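Long-range contacts in putative eukaryotic translation initiation factor eIF-4E (Leishmania major, PDB 5WB5), which probably binds the methylated cap of messenger RNA, including the trypanosomatid cap 4, and acts as a translation initiation factor: residues 30-35 and 74-79; 136-141 and 167-172; 100-105 and 175-180. All blocks are in the same frame, centred on the assembly; numbering follows the deposited sequence.

Interaction 1 (30-35 and 74-79); sequences WYDSPS and SSQYHF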
loop_
_atom_site.group_PDB
_atom_site.type_symbol
_atom_site.label_atom_id
_atom_site.label_comp_id
_atom_site.label_asym_id
_atom_site.label_seq_id
_atom_site.Cartn_x
_atom_site.Cartn_y
_atom_site.Cartn_z
ATOM N N TRP A 30 -7.241 -2.486 -0.185
ATOM C CA TRP A 30 -7.876 -3.766 -0.453
ATOM C C TRP A 30 -7.061 -4.867 0.211
ATOM O O TRP A 30 -5.860 -4.716 0.450
ATOM C CB TRP A 30 -7.984 -4.050 -1.958
ATOM C CG TRP A 30 -8.406 -2.877 -2.811
ATOM C CD1 TRP A 30 -7.757 -1.681 -2.955
ATOM C CD2 TRP A 30 -9.553 -2.814 -3.667
ATOM N NE1 TRP A 30 -8.441 -0.875 -3.833
ATOM C CE2 TRP A 30 -9.545 -1.546 -4.286
ATOM C CE3 TRP A 30 -10.588 -3.704 -3.965
ATOM C CZ2 TRP A 30 -10.534 -1.147 -5.183
ATOM C CZ3 TRP A 30 -11.570 -3.305 -4.855
ATOM C CH2 TRP A 30 -11.534 -2.037 -5.454
ATOM N N TYR A 31 -7.724 -5.991 0.490
ATOM C CA TYR A 31 -7.090 -7.157 1.093
ATOM C C TYR A 31 -7.643 -8.425 0.462
ATOM O O TYR A 31 -8.859 -8.560 0.310
ATOM C CB TYR A 31 -7.332 -7.212 2.601
ATOM C CG TYR A 31 -6.992 -8.543 3.239
ATOM C CD1 TYR A 31 -7.933 -9.566 3.306
ATOM C CD2 TYR A 31 -5.737 -8.774 3.781
ATOM C CE1 TYR A 31 -7.627 -10.779 3.890
ATOM C CE2 TYR A 31 -5.424 -9.981 4.368
ATOM C CZ TYR A 31 -6.369 -10.980 4.423
ATOM O OH TYR A 31 -6.047 -12.181 5.012
ATOM N N ASP A 32 -6.760 -9.356 0.102
ATOM C CA ASP A 32 -7.230 -10.643 -0.406
ATOM C C ASP A 32 -6.375 -11.770 0.155
ATOM O O ASP A 32 -5.256 -11.556 0.627
ATOM C CB ASP A 32 -7.255 -10.697 -1.943
ATOM C CG ASP A 32 -5.876 -10.634 -2.571
ATOM O OD1 ASP A 32 -4.871 -10.773 -1.846
ATOM O OD2 ASP A 32 -5.798 -10.448 -3.804
ATOM N N SER A 33 -6.938 -12.985 0.107
ATOM C CA SER A 33 -6.333 -14.180 0.685
ATOM C C SER A 33 -7.144 -15.403 0.272
ATOM O O SER A 33 -8.218 -15.256 -0.324
ATOM C CB SER A 33 -6.269 -14.069 2.212
ATOM O OG SER A 33 -7.565 -14.143 2.785
ATOM N N PRO A 34 -6.671 -16.619 0.558
ATOM C CA PRO A 34 -7.474 -17.805 0.213
ATOM C C PRO A 34 -8.876 -17.775 0.794
ATOM O O PRO A 34 -9.792 -18.366 0.211
ATOM C CB PRO A 34 -6.650 -18.965 0.788
ATOM C CG PRO A 34 -5.249 -18.458 0.788
ATOM C CD PRO A 34 -5.341 -16.986 1.076
ATOM N N SER A 35 -9.071 -17.105 1.933
ATOM C CA SER A 35 -10.402 -17.022 2.523
ATOM C C SER A 35 -11.320 -16.112 1.719
ATOM O O SER A 35 -12.545 -16.273 1.765
ATOM C CB SER A 35 -10.304 -16.535 3.965
ATOM O OG SER A 35 -9.598 -17.467 4.763
ATOM N N SER A 74 -0.746 -16.293 3.176
ATOM C CA SER A 74 -1.178 -15.997 1.809
ATOM C C SER A 74 -2.160 -14.833 1.868
ATOM O O SER A 74 -3.375 -15.032 1.913
ATOM C CB SER A 74 -1.799 -17.215 1.157
ATOM O OG SER A 74 -0.865 -18.277 1.080
ATOM N N SER A 75 -1.627 -13.614 1.872
ATOM C CA SER A 75 -2.440 -12.411 1.940
ATOM C C SER A 75 -1.796 -11.322 1.095
ATOM O O SER A 75 -0.591 -11.341 0.833
ATOM C CB SER A 75 -2.605 -11.927 3.386
ATOM O OG SER A 75 -3.301 -12.881 4.169
ATOM N N GLN A 76 -2.614 -10.369 0.657
ATOM C CA GLN A 76 -2.096 -9.235 -0.099
ATOM C C GLN A 76 -2.856 -7.968 0.259
ATOM O O GLN A 76 -4.093 -7.944 0.205
ATOM C CB GLN A 76 -2.180 -9.465 -1.613
ATOM C CG GLN A 76 -1.576 -10.777 -2.087
ATOM C CD GLN A 76 -1.577 -10.925 -3.602
ATOM O OE1 GLN A 76 -0.952 -11.839 -4.140
ATOM N NE2 GLN A 76 -2.276 -10.032 -4.297
ATOM N N TYR A 77 -2.093 -6.933 0.626
ATOM C CA TYR A 77 -2.580 -5.563 0.718
ATOM C C TYR A 77 -2.409 -4.888 -0.636
ATOM O O TYR A 77 -1.333 -4.959 -1.238
ATOM C CB TYR A 77 -1.805 -4.758 1.770
ATOM C CG TYR A 77 -2.174 -4.993 3.220
ATOM C CD1 TYR A 77 -3.502 -5.029 3.633
ATOM C CD2 TYR A 77 -1.187 -5.159 4.184
ATOM C CE1 TYR A 77 -3.832 -5.236 4.961
ATOM C CE2 TYR A 77 -1.507 -5.367 5.514
ATOM C CZ TYR A 77 -2.830 -5.403 5.897
ATOM O OH TYR A 77 -3.150 -5.610 7.220
ATOM N N HIS A 78 -3.463 -4.231 -1.105
ATOM C CA HIS A 78 -3.399 -3.375 -2.280
ATOM C C HIS A 78 -3.747 -1.962 -1.844
ATOM O O HIS A 78 -4.594 -1.773 -0.970
ATOM C CB HIS A 78 -4.368 -3.833 -3.379
ATOM C CG HIS A 78 -4.333 -5.306 -3.649
ATOM N ND1 HIS A 78 -3.710 -5.846 -4.753
ATOM C CD2 HIS A 78 -4.852 -6.352 -2.961
ATOM C CE1 HIS A 78 -3.842 -7.161 -4.732
ATOM N NE2 HIS A 78 -4.531 -7.494 -3.656
ATOM N N PHE A 79 -3.103 -0.972 -2.450
ATOM C CA PHE A 79 -3.316 0.428 -2.087
ATOM C C PHE A 79 -3.214 1.228 -3.378
ATOM O O PHE A 79 -2.109 1.462 -3.874
ATOM C CB PHE A 79 -2.292 0.881 -1.052
ATOM C CG PHE A 79 -2.568 2.237 -0.470
ATOM C CD1 PHE A 79 -3.560 2.408 0.478
ATOM C CD2 PHE A 79 -1.818 3.336 -0.857
ATOM C CE1 PHE A 79 -3.810 3.654 1.021
ATOM C CE2 PHE A 79 -2.063 4.581 -0.319
ATOM C CZ PHE A 79 -3.058 4.741 0.623
#

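Interaction 2 (136-141 and 167-172); sequences KAWENV and IVMSKR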
loop_
_atom_site.group_PDB
_atom_site.type_symbol
_atom_site.label_atom_id
_atom_site.label_comp_id
_atom_site.label_asym_id
_atom_site.label_seq_id
_atom_site.Cartn_x
_atom_site.Cartn_y
_atom_site.Cartn_z
ATOM N N LYS A 136 8.216 -1.544 8.873
ATOM C CA LYS A 136 8.719 -0.182 8.727
ATOM C C LYS A 136 8.833 0.211 7.260
ATOM O O LYS A 136 8.478 1.333 6.882
ATOM C CB LYS A 136 10.075 -0.041 9.420
ATOM C CG LYS A 136 10.016 -0.115 10.943
ATOM C CD LYS A 136 11.412 -0.127 11.544
ATOM C CE LYS A 136 11.371 -0.260 13.057
ATOM N NZ LYS A 136 12.729 -0.486 13.631
ATOM N N ALA A 137 9.322 -0.702 6.416
ATOM C CA ALA A 137 9.428 -0.408 4.991
ATOM C C ALA A 137 8.052 -0.273 4.354
ATOM O O ALA A 137 7.837 0.590 3.492
ATOM C CB ALA A 137 10.240 -1.498 4.293
ATOM N N TRP A 138 7.110 -1.120 4.764
ATOM C CA TRP A 138 5.745 -1.011 4.265
ATOM C C TRP A 138 5.158 0.357 4.600
ATOM O O TRP A 138 4.586 1.036 3.735
ATOM C CB TRP A 138 4.911 -2.151 4.859
ATOM C CG TRP A 138 3.471 -2.178 4.470
ATOM C CD1 TRP A 138 2.408 -2.334 5.308
ATOM C CD2 TRP A 138 2.928 -2.059 3.149
ATOM N NE1 TRP A 138 1.237 -2.317 4.595
ATOM C CE2 TRP A 138 1.528 -2.148 3.266
ATOM C CE3 TRP A 138 3.487 -1.883 1.881
ATOM C CZ2 TRP A 138 0.680 -2.066 2.168
ATOM C CZ3 TRP A 138 2.642 -1.801 0.788
ATOM C CH2 TRP A 138 1.254 -1.893 0.940
ATOM N N GLU A 139 5.324 0.791 5.852
ATOM C CA GLU A 139 4.826 2.099 6.268
ATOM C C GLU A 139 5.521 3.226 5.507
ATOM O O GLU A 139 4.875 4.196 5.094
ATOM C CB GLU A 139 5.014 2.274 7.777
ATOM C CG GLU A 139 4.174 1.326 8.629
ATOM C CD GLU A 139 4.466 1.448 10.118
ATOM O OE1 GLU A 139 5.413 2.174 10.486
ATOM O OE2 GLU A 139 3.747 0.816 10.923
ATOM N N ASN A 140 6.838 3.119 5.315
ATOM C CA ASN A 140 7.563 4.155 4.590
ATOM C C ASN A 140 7.058 4.282 3.159
ATOM O O ASN A 140 6.868 5.397 2.656
ATOM C CB ASN A 140 9.061 3.857 4.606
ATOM C CG ASN A 140 9.693 4.101 5.964
ATOM O OD1 ASN A 140 9.145 4.816 6.803
ATOM N ND2 ASN A 140 10.860 3.512 6.184
ATOM N N VAL A 141 6.831 3.153 2.485
ATOM C CA VAL A 141 6.366 3.210 1.102
ATOM C C VAL A 141 4.940 3.743 1.039
ATOM O O VAL A 141 4.584 4.489 0.120
ATOM C CB VAL A 141 6.485 1.827 0.438
ATOM C CG1 VAL A 141 5.927 1.860 -0.980
ATOM C CG2 VAL A 141 7.936 1.386 0.423
ATOM N N ILE A 167 0.246 0.434 -5.130
ATOM C CA ILE A 167 1.267 -0.440 -4.565
ATOM C C ILE A 167 0.591 -1.686 -4.011
ATOM O O ILE A 167 -0.604 -1.697 -3.708
ATOM C CB ILE A 167 2.102 0.240 -3.453
ATOM C CG1 ILE A 167 1.199 0.722 -2.317
ATOM C CG2 ILE A 167 2.911 1.394 -4.025
ATOM C CD1 ILE A 167 1.959 1.211 -1.103
ATOM N N VAL A 168 1.384 -2.743 -3.871
ATOM C CA VAL A 168 0.893 -4.044 -3.431
ATOM C C VAL A 168 1.958 -4.689 -2.556
ATOM O O VAL A 168 3.119 -4.802 -2.958
ATOM C CB VAL A 168 0.545 -4.971 -4.617
ATOM C CG1 VAL A 168 0.001 -6.310 -4.120
ATOM C CG2 VAL A 168 -0.460 -4.311 -5.554
ATOM N N MET A 169 1.560 -5.107 -1.361
ATOM C CA MET A 169 2.377 -5.962 -0.511
ATOM C C MET A 169 1.772 -7.357 -0.548
ATOM O O MET A 169 0.553 -7.507 -0.419
ATOM C CB MET A 169 2.433 -5.427 0.924
ATOM C CG MET A 169 3.141 -6.350 1.898
ATOM S SD MET A 169 4.839 -6.698 1.394
ATOM C CE MET A 169 5.682 -5.251 2.015
ATOM N N SER A 170 2.614 -8.369 -0.739
ATOM C CA SER A 170 2.154 -9.745 -0.917
ATOM C C SER A 170 2.950 -10.653 0.010
ATOM O O SER A 170 4.149 -10.864 -0.200
ATOM C CB SER A 170 2.307 -10.183 -2.374
ATOM O OG SER A 170 1.629 -11.403 -2.618
ATOM N N LYS A 171 2.287 -11.177 1.036
ATOM C CA LYS A 171 2.907 -12.117 1.957
ATOM C C LYS A 171 2.957 -13.490 1.297
ATOM O O LYS A 171 1.911 -14.074 0.993
ATOM C CB LYS A 171 2.108 -12.164 3.258
ATOM C CG LYS A 171 2.822 -12.810 4.428
ATOM C CD LYS A 171 3.704 -11.822 5.157
ATOM C CE LYS A 171 4.281 -12.428 6.425
ATOM N NZ LYS A 171 3.233 -12.659 7.457
ATOM N N ARG A 172 4.161 -13.996 1.056
ATOM C CA ARG A 172 4.354 -15.296 0.431
ATOM C C ARG A 172 4.985 -16.260 1.432
ATOM O O ARG A 172 5.256 -15.913 2.585
ATOM C CB ARG A 172 5.212 -15.169 -0.831
#

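Interaction 3 (100-105 and 175-180); sequences WVNLDI and HNRLAV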
loop_
_atom_site.group_PDB
_atom_site.type_symbol
_atom_site.label_atom_id
_atom_site.label_comp_id
_atom_site.label_asym_id
_atom_site.label_seq_id
_atom_site.Cartn_x
_atom_site.Cartn_y
_atom_site.Cartn_z
ATOM N N TRP A 100 8.855 -4.416 -8.658
ATOM C CA TRP A 100 8.696 -5.174 -7.428
ATOM C C TRP A 100 10.039 -5.682 -6.924
ATOM O O TRP A 100 11.040 -5.714 -7.645
ATOM C CB TRP A 100 7.722 -6.349 -7.614
ATOM C CG TRP A 100 8.070 -7.294 -8.725
ATOM C CD1 TRP A 100 7.712 -7.184 -10.039
ATOM C CD2 TRP A 100 8.826 -8.506 -8.617
ATOM N NE1 TRP A 100 8.204 -8.249 -10.755
ATOM C CE2 TRP A 100 8.891 -9.076 -9.904
ATOM C CE3 TRP A 100 9.457 -9.164 -7.556
ATOM C CZ2 TRP A 100 9.565 -10.269 -10.160
ATOM C CZ3 TRP A 100 10.125 -10.349 -7.814
ATOM C CH2 TRP A 100 10.173 -10.888 -9.103
ATOM N N VAL A 101 10.033 -6.061 -5.646
ATOM C CA VAL A 101 11.202 -6.573 -4.944
ATOM C C VAL A 101 10.754 -7.661 -3.978
ATOM O O VAL A 101 9.628 -7.642 -3.467
ATOM C CB VAL A 101 11.953 -5.461 -4.178
ATOM C CG1 VAL A 101 12.449 -4.386 -5.133
ATOM C CG2 VAL A 101 11.060 -4.847 -3.108
ATOM N N ASN A 102 11.654 -8.610 -3.716
ATOM C CA ASN A 102 11.406 -9.719 -2.798
ATOM C C ASN A 102 12.185 -9.461 -1.512
ATOM O O ASN A 102 13.409 -9.615 -1.477
ATOM C CB ASN A 102 11.808 -11.055 -3.418
ATOM C CG ASN A 102 11.002 -11.396 -4.656
ATOM O OD1 ASN A 102 9.936 -10.829 -4.890
ATOM N ND2 ASN A 102 11.506 -12.331 -5.451
ATOM N N LEU A 103 11.476 -9.064 -0.463
ATOM C CA LEU A 103 12.040 -8.972 0.871
ATOM C C LEU A 103 11.936 -10.330 1.559
ATOM O O LEU A 103 11.256 -11.243 1.086
ATOM C CB LEU A 103 11.309 -7.905 1.682
ATOM C CG LEU A 103 10.954 -6.627 0.916
ATOM C CD1 LEU A 103 10.039 -5.744 1.747
ATOM C CD2 LEU A 103 12.219 -5.876 0.511
ATOM N N ASP A 104 12.599 -10.453 2.704
ATOM C CA ASP A 104 12.620 -11.700 3.451
ATOM C C ASP A 104 11.969 -11.502 4.815
ATOM O O ASP A 104 11.772 -10.375 5.276
ATOM C CB ASP A 104 14.055 -12.217 3.611
ATOM C CG ASP A 104 14.754 -12.409 2.276
ATOM O OD1 ASP A 104 14.084 -12.816 1.301
ATOM O OD2 ASP A 104 15.972 -12.142 2.197
ATOM N N ILE A 105 11.625 -12.620 5.449
ATOM C CA ILE A 105 10.933 -12.594 6.734
ATOM C C ILE A 105 11.715 -11.762 7.745
ATOM O O ILE A 105 11.146 -11.250 8.711
ATOM C CB ILE A 105 10.700 -14.024 7.266
ATOM C CG1 ILE A 105 9.871 -13.999 8.557
ATOM C CG2 ILE A 105 12.029 -14.735 7.502
ATOM C CD1 ILE A 105 8.455 -13.467 8.381
ATOM N N HIS A 175 9.206 -15.450 0.593
ATOM C CA HIS A 175 9.490 -14.051 0.319
ATOM C C HIS A 175 8.298 -13.183 0.707
ATOM O O HIS A 175 7.245 -13.664 1.135
ATOM C CB HIS A 175 9.840 -13.854 -1.157
ATOM C CG HIS A 175 10.980 -14.701 -1.626
ATOM N ND1 HIS A 175 10.821 -16.012 -2.020
ATOM C CD2 HIS A 175 12.298 -14.425 -1.765
ATOM C CE1 HIS A 175 11.990 -16.507 -2.382
ATOM N NE2 HIS A 175 12.904 -15.563 -2.236
ATOM N N ASN A 176 8.489 -11.875 0.557
ATOM C CA ASN A 176 7.425 -10.891 0.723
ATOM C C ASN A 176 7.591 -9.894 -0.413
ATOM O O ASN A 176 8.591 -9.175 -0.464
ATOM C CB ASN A 176 7.504 -10.204 2.087
ATOM C CG ASN A 176 7.213 -11.156 3.239
ATOM O OD1 ASN A 176 6.295 -11.974 3.165
ATOM N ND2 ASN A 176 8.001 -11.059 4.305
ATOM N N ARG A 177 6.640 -9.874 -1.340
ATOM C CA ARG A 177 6.792 -9.097 -2.562
ATOM C C ARG A 177 6.191 -7.711 -2.381
ATOM O O ARG A 177 4.980 -7.574 -2.177
ATOM C CB ARG A 177 6.140 -9.804 -3.750
ATOM C CG ARG A 177 6.849 -11.078 -4.162
ATOM C CD ARG A 177 6.624 -11.389 -5.628
ATOM N NE ARG A 177 7.380 -12.561 -6.062
ATOM C CZ ARG A 177 7.382 -13.031 -7.306
ATOM N NH1 ARG A 177 6.667 -12.428 -8.246
ATOM N NH2 ARG A 177 8.099 -14.104 -7.609
ATOM N N LEU A 178 7.039 -6.693 -2.444
ATOM C CA LEU A 178 6.585 -5.316 -2.557
ATOM C C LEU A 178 6.540 -4.948 -4.033
ATOM O O LEU A 178 7.409 -5.355 -4.803
ATOM C CB LEU A 178 7.522 -4.372 -1.805
ATOM C CG LEU A 178 7.217 -2.882 -1.933
ATOM C CD1 LEU A 178 5.881 -2.541 -1.321
ATOM C CD2 LEU A 178 8.318 -2.075 -1.280
ATOM N N ALA A 179 5.518 -4.196 -4.430
ATOM C CA ALA A 179 5.346 -3.849 -5.832
ATOM C C ALA A 179 4.756 -2.452 -5.935
ATOM O O ALA A 179 3.838 -2.107 -5.191
ATOM C CB ALA A 179 4.442 -4.860 -6.552
ATOM N N VAL A 180 5.291 -1.659 -6.856
ATOM C CA VAL A 180 4.780 -0.333 -7.174
ATOM C C VAL A 180 4.246 -0.397 -8.598
ATOM O O VAL A 180 5.017 -0.559 -9.551
ATOM C CB VAL A 180 5.862 0.745 -7.031
ATOM C CG1 VAL A 180 5.293 2.129 -7.334
ATOM C CG2 VAL A 180 6.466 0.707 -5.640
#

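Interaction 1 (30-35 and 74-79)
W30, Y31 and D32 pair with H78, Y77 and Q76 as neighbouring antiparallel strands, and backbone hydrogen bonds form the core of the contact. At the W30-H78 pair the bonds run both ways, W30 N to H78 O and H78 N to W30 O, each 2.9 Å. The D32-Q76 pair repeats the pattern, with D32 N 3.0 Å from Q76 O. Between them Y31 and Y77 make a non-hydrogen-bonded pair, where the CA of Y31 points its hydrogen at Q76 O and the CA of Y77 does the same to W30 O.

Side-chain polar contacts lie on both sides. On the face of D32 and H78, CG of D32 stands between its backbone N and carbonyl carbon (chi1 67°), which leans the carboxylate toward the partner strand and brings D32 OD2 3.2 Å from H78 NE2 in a weak hydrogen bond. The carboxylate meets the imidazole at its edge, with the two planes nearly perpendicular. Q76 crosses the same carboxylate at a slant, and its amide oxygen is hydrogen-bonded to S170 OG of the next strand. On the tyrosine side, the Y31 hydroxyl is hydrogen-bonded to that of S75 (OH to OG, 3.0 Å), while the hydroxyl of Y77 reaches the backbone of K66.

W30 and H78 pack closely, CB on CB at 3.9 Å with their side chains crossing at about a right angle, whereas the tyrosines only graze, CD2 of Y31 4.2 Å from CE1 of Y77. Y31 and Y77 also touch apolar side chains of another protein chain, whose backbone makes a weak hydrogen bond to the Y31 hydroxyl. The tyrosine face is thus the one turned to that partner. Strand 22-32 beside strand 75-81 is part of the curved antiparallel sheet of the eIF4E fold.

Interaction 2 (136-141 and 167-172)
CB of M169 sits over one face of the W138 indole and the two side chains run past each other in opposite directions, forming the tight part of the contact between helix 136-141 and strand 167-171. This CH-pi contact puts M169 CB 3.6 Å from the centroid of the six-membered W138 ring and only 11° off its normal. With CG of W138 anti to its backbone N (chi1 179°), the indole leaves the helix and reaches across to the strand, although the CB itself does not head there. The methionine then bends at both chi2 and chi3, which turns its methyl back so that CE comes 4.0 Å from CE3 of the indole. Next to it, CD1 of I167 approaches CZ3 of the same ring obliquely at 3.6 Å. That methyl has a second neighbour in V141, whose CG1 lies 4.0 Å away, so the one methyl of I167 touches two helix residues about a turn apart.

No hydrogen bond crosses the contact; it is purely apolar, and its five touching residues are all buried. L178 of strand 175-182 also meets both W138 and V141, while M65 and L68 touch the indole from a loop.

Away from this layer the helix loosens its hold. K136, on the solvent side, makes no contact with the strand, and N140 instead gives its OD1 to a basic side chain of another protein chain. V168 also turns from the helix but is buried on the other face of the sheet, against H78, F80 and W181. The helix runs nearly antiparallel to the strand, about 10.5 Å between axes, the spacing of a helix laid on a sheet. Helices packed in this way on the convex face of a curved antiparallel sheet are the hallmark of the eIF4E fold.

Interaction 3 (100-105 and 175-180)
Turned between its backbone N and carbonyl carbon (chi1 55°), the side chain of W100 lies beside that of R177, whose chain runs extended from CG to NE and lays its guanidinium over the indole. The two planes are 6° apart and their centres 4.2 Å, a parallel stack that is also a cation-pi contact: CZ of R177 lies 3.9 Å from CZ3 of W100, over the six-membered ring. N102 runs alongside the arginine, its OD1 3.2 Å from CG of R177, but makes no hydrogen bond to NE because the angle is poor. The indole nitrogen is held by T213 of the neighbouring edge strand, which helps fix the rotation of the ring.

Beneath these side chains, the V101-L178 and L103-N176 pairs carry the backbone bonds of two antiparallel strands. V101 N reaches L178 O at 2.8 Å and the return bond, L178 N to V101 O, is 2.9 Å. L103 N likewise meets N176 O at 2.9 Å. On the face opposite the arginine, CG2 of V101 packs against CB of L178 at 3.8 Å, and L178 continues into W138 and V141.

The two faces therefore differ in chemistry. One is mainly apolar, with V101, L103 and L178 beside N176, and is covered in part by helices 133-147 and 188-200; the other bears an aromatic platform under a positive charge, which the indole probably stabilises while the guanidinium stays exposed. It belongs to the helix-free, concave face that in eIF4E relatives binds the mRNA cap, so a basic group here is consistent with attraction of an anionic ligand.

From the N terminus, interaction 1 comes first, joining strand 22-32 to strand 75-81 and closing a loop that holds strand 47-54 and helix 55-64. It is complete before the others begin. Interaction 3 then opens at 100-105 and closes at 175-180; interaction 2, between helix 133-147 and strand 164-171, opens and closes within that span. No contact crosses another. All three reach one antiparallel sheet, in which strand 164-171 sits between strand 75-81 of interaction 1 and strand 175-182 of interaction 3, linked to both by probable backbone hydrogen bonds. Interactions 1 and 3 do not touch, while interaction 2 ties the middle of the sheet to its helical layer.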